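Local coordinates for biofilm-associated surface protein (Staphylococcus aureus, PDB 7C7U) that probably helps build staphylococcal biofilms as a cell wall-anchored surface protein that binds calcium and is thought to switch functional amyloid formation, at residues S214-Y219 with L230-I235; T363-L368 with N378-S383. All blocks are in the same frame, centred on the assembly; numbering follows the deposited sequence.

Interaction 1 (S214-Y219 with L230-I235); sequences SGSATY and LIDQQI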
loop_
_atom_site.group_PDB
_atom_site.type_symbol
_atom_site.label_atom_id
_atom_site.label_comp_id
_atom_site.label_asym_id
_atom_site.label_seq_id
_atom_site.Cartn_x
_atom_site.Cartn_y
_atom_site.Cartn_z
ATOM N N SER A 214 3.147 3.474 -23.350
ATOM C CA SER A 214 3.518 2.847 -22.093
ATOM C C SER A 214 2.241 2.424 -21.395
ATOM O O SER A 214 1.142 2.792 -21.800
ATOM C CB SER A 214 4.329 3.802 -21.225
ATOM O OG SER A 214 3.446 4.759 -20.644
ATOM N N GLY A 215 2.382 1.618 -20.343
ATOM C CA GLY A 215 1.232 1.094 -19.649
ATOM C C GLY A 215 1.325 1.369 -18.161
ATOM O O GLY A 215 2.362 1.777 -17.641
ATOM N N SER A 216 0.198 1.171 -17.495
ATOM C CA SER A 216 0.167 1.161 -16.042
ATOM C C SER A 216 -0.770 0.051 -15.614
ATOM O O SER A 216 -1.755 -0.226 -16.296
ATOM C CB SER A 216 -0.284 2.515 -15.477
ATOM O OG SER A 216 -1.641 2.778 -15.795
ATOM N N ALA A 217 -0.442 -0.610 -14.505
ATOM C CA ALA A 217 -1.249 -1.703 -13.987
ATOM C C ALA A 217 -1.525 -1.395 -12.524
ATOM O O ALA A 217 -0.593 -1.106 -11.770
ATOM C CB ALA A 217 -0.538 -3.058 -14.134
ATOM N N THR A 218 -2.798 -1.409 -12.144
ATOM C CA THR A 218 -3.204 -1.014 -10.804
ATOM C C THR A 218 -4.249 -1.983 -10.275
ATOM O O THR A 218 -4.837 -2.765 -11.020
ATOM C CB THR A 218 -3.779 0.413 -10.774
ATOM O OG1 THR A 218 -4.827 0.535 -11.736
ATOM C CG2 THR A 218 -2.705 1.454 -11.060
ATOM N N TYR A 219 -4.513 -1.895 -8.974
ATOM C CA TYR A 219 -5.571 -2.665 -8.338
ATOM C C TYR A 219 -6.751 -1.749 -8.034
ATOM O O TYR A 219 -6.565 -0.622 -7.569
ATOM C CB TYR A 219 -5.061 -3.326 -7.047
ATOM C CG TYR A 219 -6.156 -3.888 -6.186
ATOM C CD1 TYR A 219 -6.879 -5.014 -6.586
ATOM C CD2 TYR A 219 -6.475 -3.299 -4.971
ATOM C CE1 TYR A 219 -7.883 -5.524 -5.798
ATOM C CE2 TYR A 219 -7.485 -3.805 -4.172
ATOM C CZ TYR A 219 -8.184 -4.911 -4.596
ATOM O OH TYR A 219 -9.179 -5.426 -3.809
ATOM N N LEU A 230 -6.538 -3.282 -13.315
ATOM C CA LEU A 230 -6.718 -2.440 -14.493
ATOM C C LEU A 230 -5.378 -2.275 -15.188
ATOM O O LEU A 230 -4.406 -1.847 -14.564
ATOM C CB LEU A 230 -7.278 -1.068 -14.122
ATOM C CG LEU A 230 -8.542 -1.003 -13.262
ATOM C CD1 LEU A 230 -8.925 0.436 -13.044
ATOM C CD2 LEU A 230 -9.680 -1.764 -13.928
ATOM N N ILE A 231 -5.335 -2.575 -16.476
ATOM C CA ILE A 231 -4.107 -2.476 -17.258
ATOM C C ILE A 231 -4.379 -1.420 -18.315
ATOM O O ILE A 231 -5.106 -1.693 -19.272
ATOM C CB ILE A 231 -3.731 -3.817 -17.881
ATOM C CG1 ILE A 231 -3.532 -4.858 -16.766
ATOM C CG2 ILE A 231 -2.447 -3.695 -18.744
ATOM C CD1 ILE A 231 -3.974 -6.208 -17.199
ATOM N N ASP A 232 -3.881 -0.197 -18.108
ATOM C CA ASP A 232 -4.213 0.940 -18.970
ATOM C C ASP A 232 -3.026 1.282 -19.857
ATOM O O ASP A 232 -1.975 1.686 -19.352
ATOM C CB ASP A 232 -4.590 2.182 -18.166
ATOM C CG ASP A 232 -5.847 1.997 -17.326
ATOM O OD1 ASP A 232 -6.727 1.205 -17.705
ATOM O OD2 ASP A 232 -5.952 2.672 -16.286
ATOM N N GLN A 233 -3.218 1.209 -21.168
ATOM C CA GLN A 233 -2.172 1.588 -22.105
ATOM C C GLN A 233 -2.454 2.984 -22.658
ATOM O O GLN A 233 -3.595 3.307 -22.990
ATOM C CB GLN A 233 -2.078 0.575 -23.246
ATOM C CG GLN A 233 -0.989 0.904 -24.285
ATOM C CD GLN A 233 -0.814 -0.193 -25.316
ATOM O OE1 GLN A 233 -1.504 -1.214 -25.266
ATOM N NE2 GLN A 233 0.085 0.026 -26.281
ATOM N N GLN A 234 -1.421 3.818 -22.723
ATOM C CA GLN A 234 -1.495 5.108 -23.398
ATOM C C GLN A 234 -0.602 5.057 -24.632
ATOM O O GLN A 234 0.514 4.534 -24.569
ATOM C CB GLN A 234 -1.024 6.250 -22.489
ATOM C CG GLN A 234 -1.518 6.181 -21.037
ATOM C CD GLN A 234 -2.918 6.750 -20.823
ATOM O OE1 GLN A 234 -3.458 7.444 -21.676
ATOM N NE2 GLN A 234 -3.506 6.453 -19.665
ATOM N N ILE A 235 -1.089 5.598 -25.745
ATOM C CA ILE A 235 -0.309 5.772 -26.969
ATOM C C ILE A 235 -0.365 7.256 -27.318
ATOM O O ILE A 235 -1.410 7.770 -27.739
ATOM C CB ILE A 235 -0.846 4.923 -28.122
ATOM C CG1 ILE A 235 -0.954 3.462 -27.706
ATOM C CG2 ILE A 235 0.095 5.032 -29.368
ATOM C CD1 ILE A 235 -1.868 2.641 -28.608
HETATM O O HOH W 1 -4.100 1.309 -14.388
HETATM O O HOH W 2 -1.507 4.234 -18.359
#

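Interaction 2 (T363-L368 with N378-S383); sequences TFAGYL and NTLGTS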
loop_
_atom_site.group_PDB
_atom_site.type_symbol
_atom_site.label_atom_id
_atom_site.label_comp_id
_atom_site.label_asym_id
_atom_site.label_seq_id
_atom_site.Cartn_x
_atom_site.Cartn_y
_atom_site.Cartn_z
ATOM N N THR A 363 3.889 -8.778 -15.204
ATOM C CA THR A 363 4.152 -7.930 -16.360
ATOM C C THR A 363 3.106 -8.159 -17.432
ATOM O O THR A 363 2.489 -9.223 -17.500
ATOM C CB THR A 363 5.564 -8.165 -16.906
ATOM O OG1 THR A 363 5.770 -9.557 -17.105
ATOM C CG2 THR A 363 6.603 -7.644 -15.914
ATOM N N PHE A 364 2.882 -7.110 -18.241
ATOM C CA PHE A 364 1.844 -7.078 -19.262
ATOM C C PHE A 364 2.382 -6.329 -20.476
ATOM O O PHE A 364 3.358 -5.576 -20.372
ATOM C CB PHE A 364 0.577 -6.380 -18.773
ATOM C CG PHE A 364 0.154 -6.821 -17.408
ATOM C CD1 PHE A 364 0.757 -6.286 -16.280
ATOM C CD2 PHE A 364 -0.792 -7.814 -17.264
ATOM C CE1 PHE A 364 0.385 -6.724 -15.004
ATOM C CE2 PHE A 364 -1.160 -8.254 -15.996
ATOM C CZ PHE A 364 -0.567 -7.705 -14.878
ATOM N N ALA A 365 1.738 -6.560 -21.619
ATOM C CA ALA A 365 2.064 -5.844 -22.862
ATOM C C ALA A 365 0.808 -5.659 -23.705
ATOM O O ALA A 365 -0.135 -6.460 -23.638
ATOM C CB ALA A 365 3.154 -6.564 -23.684
ATOM N N GLY A 366 0.819 -4.604 -24.527
ATOM C CA GLY A 366 -0.260 -4.336 -25.460
ATOM C C GLY A 366 0.316 -3.641 -26.682
ATOM O O GLY A 366 1.328 -2.946 -26.590
ATOM N N TYR A 367 -0.301 -3.870 -27.831
ATOM C CA TYR A 367 0.188 -3.289 -29.087
ATOM C C TYR A 367 -0.876 -3.460 -30.158
ATOM O O TYR A 367 -1.745 -4.331 -30.066
ATOM C CB TYR A 367 1.528 -3.917 -29.544
ATOM C CG TYR A 367 1.503 -5.427 -29.709
ATOM C CD1 TYR A 367 1.668 -6.281 -28.600
ATOM C CD2 TYR A 367 1.327 -6.006 -30.955
ATOM C CE1 TYR A 367 1.649 -7.656 -28.759
ATOM C CE2 TYR A 367 1.299 -7.380 -31.119
ATOM C CZ TYR A 367 1.471 -8.198 -30.013
ATOM O OH TYR A 367 1.431 -9.562 -30.178
ATOM N N LEU A 368 -0.802 -2.598 -31.177
ATOM C CA LEU A 368 -1.654 -2.664 -32.351
ATOM C C LEU A 368 -0.874 -3.289 -33.503
ATOM O O LEU A 368 0.328 -3.059 -33.658
ATOM C CB LEU A 368 -2.144 -1.258 -32.765
ATOM C CG LEU A 368 -3.147 -0.624 -31.786
ATOM C CD1 LEU A 368 -3.208 0.897 -31.921
ATOM C CD2 LEU A 368 -4.508 -1.255 -32.050
ATOM N N ASN A 378 5.377 2.278 -32.754
ATOM C CA ASN A 378 5.343 2.939 -31.454
ATOM C C ASN A 378 4.043 2.699 -30.696
ATOM O O ASN A 378 3.666 3.504 -29.842
ATOM C CB ASN A 378 5.634 4.451 -31.615
ATOM C CG ASN A 378 7.069 4.703 -32.062
ATOM O OD1 ASN A 378 7.944 3.933 -31.715
ATOM N ND2 ASN A 378 7.308 5.757 -32.833
ATOM N N THR A 379 3.347 1.593 -30.959
ATOM C CA THR A 379 2.141 1.304 -30.201
ATOM C C THR A 379 2.344 0.179 -29.186
ATOM O O THR A 379 1.378 -0.239 -28.553
ATOM C CB THR A 379 0.961 0.962 -31.120
ATOM O OG1 THR A 379 1.212 -0.275 -31.797
ATOM C CG2 THR A 379 0.713 2.089 -32.167
ATOM N N LEU A 380 3.572 -0.293 -28.995
ATOM C CA LEU A 380 3.847 -1.367 -28.035
ATOM C C LEU A 380 4.115 -0.746 -26.671
ATOM O O LEU A 380 5.066 0.036 -26.511
ATOM C CB LEU A 380 5.041 -2.216 -28.476
ATOM C CG LEU A 380 5.606 -3.198 -27.430
ATOM C CD1 LEU A 380 4.550 -4.177 -27.011
ATOM C CD2 LEU A 380 6.851 -3.926 -27.935
ATOM N N GLY A 381 3.288 -1.106 -25.693
ATOM C CA GLY A 381 3.456 -0.624 -24.335
ATOM C C GLY A 381 3.501 -1.796 -23.369
ATOM O O GLY A 381 2.751 -2.757 -23.499
ATOM N N THR A 382 4.394 -1.714 -22.425
ATOM C CA THR A 382 4.462 -2.746 -21.404
ATOM C C THR A 382 4.035 -2.130 -20.094
ATOM O O THR A 382 3.876 -0.917 -19.988
ATOM C CB THR A 382 5.870 -3.328 -21.280
ATOM O OG1 THR A 382 6.799 -2.269 -20.988
ATOM C CG2 THR A 382 6.278 -4.052 -22.573
ATOM N N SER A 383 3.836 -2.988 -19.089
ATOM C CA SER A 383 3.511 -2.492 -17.755
ATOM C C SER A 383 3.931 -3.551 -16.752
ATOM O O SER A 383 4.118 -4.727 -17.105
ATOM C CB SER A 383 2.023 -2.162 -17.593
ATOM O OG SER A 383 1.205 -3.234 -18.021
#

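Interaction 1 (S214-Y219 with L230-I235)
The β-hairpin of strands 210-220 and 228-237 pairs S214-Y219 with L230-I235 at one side of a five-stranded antiparallel sheet, where the outer edge of 210-220 meets S183 and S184. Three hydrogen-bonded pairs, S214 with Q234, S216 with D232 and T218 with L230, are each closed by two backbone bonds; the shortest runs from D232 N to S216 O at 2.8 Å. Between them the non-hydrogen-bonded pairs bring the CA atoms closer, and A217 CA lies 3.2 Å from L230 O in a CA-H...O contact.

On the face bearing S216, T218 and D232 the polar groups meet mainly through water. S216 OG stands between its backbone N and carbonyl carbon (chi1 67°), a rotation that puts the hydroxyl between two waters. One lies 2.9 Å from T218 OG1 and within hydrogen-bonding distance of L230 O and, weakly, D232 OD2, with more acceptors around it than protons; the other donates to D232 O at 2.8 Å and accepts from Q234 NE2 at 3.3 Å. D232 CG lies beside its own N (chi1 -63°), and OD1 forms a salt bridge with R326 of strand 323-331. Side-chain contact on the other face is sparse: A217 CB, which packs on F364, approaches I231 CG1 at 4.4 Å. Beside G215, the extended Q233 passes its CG 3.8 Å from S214 O and carries OE1 to the hydroxyl of Y253.

Interaction 2 (T363-L368 with N378-S383)
Strand 363-368 runs antiparallel to residues 381-383, with axes 4.5 Å apart at closest approach and 163° between their directions, in a β-hairpin at the edge of a four-stranded sheet. F364 with S383 and G366 with G381 are hydrogen-bonded pairs. The glycine pair bonds nearly along both carbonyl directions, G381 N reaching G366 O at 2.8 Å, whereas S383 N sits well above the carbonyl plane of F364. A365 and T382 form the non-hydrogen-bonded pair between them.

Before G381, T379 and L380 lie outside the strand, and a side chain takes over the pairing: T379 OG1 accepts from L368 N at 3.1 Å. With chi1 at 67°, this hydroxyl faces strand 359-369, and it is also hydrogen-bonded to the carbonyl of I376 in the connecting loop. The L368 and T379 side chains are set roughly perpendicular, CD1 of L368 lying 4.1 Å from CG2 of T379.

Y367 and L380 instead run alongside each other in the same direction, and L380 CD1 comes to 3.9 Å from Y367 CD1. Helix 193-199 covers this face through L195 and L198. On the opposite face, S383 touches I231, and its OG approaches the phenylalanine obliquely, 3.3 Å from F364 CB and 3.5 Å from F364 CD1.

Interactions 1 and 2 belong to two separate hairpins in series along the chain, with five strands of the two sheets between them, and their centres are about 9 Å apart. They lie in different antiparallel sheets: 214-219 with 230-235 in the five-stranded one, 363-368 with 378-383 in the four-stranded one. The two sheets pack face to face here, as in a β-sandwich. I231 meets F364 in the apolar layer between them, its CD1 3.6 Å from F364 CD2, while I235 touches L368 and T379. Q233 NE2 adds a polar link, making weak hydrogen bonds to the carbonyls of G366 and T379, so one buried amide joins both hairpins.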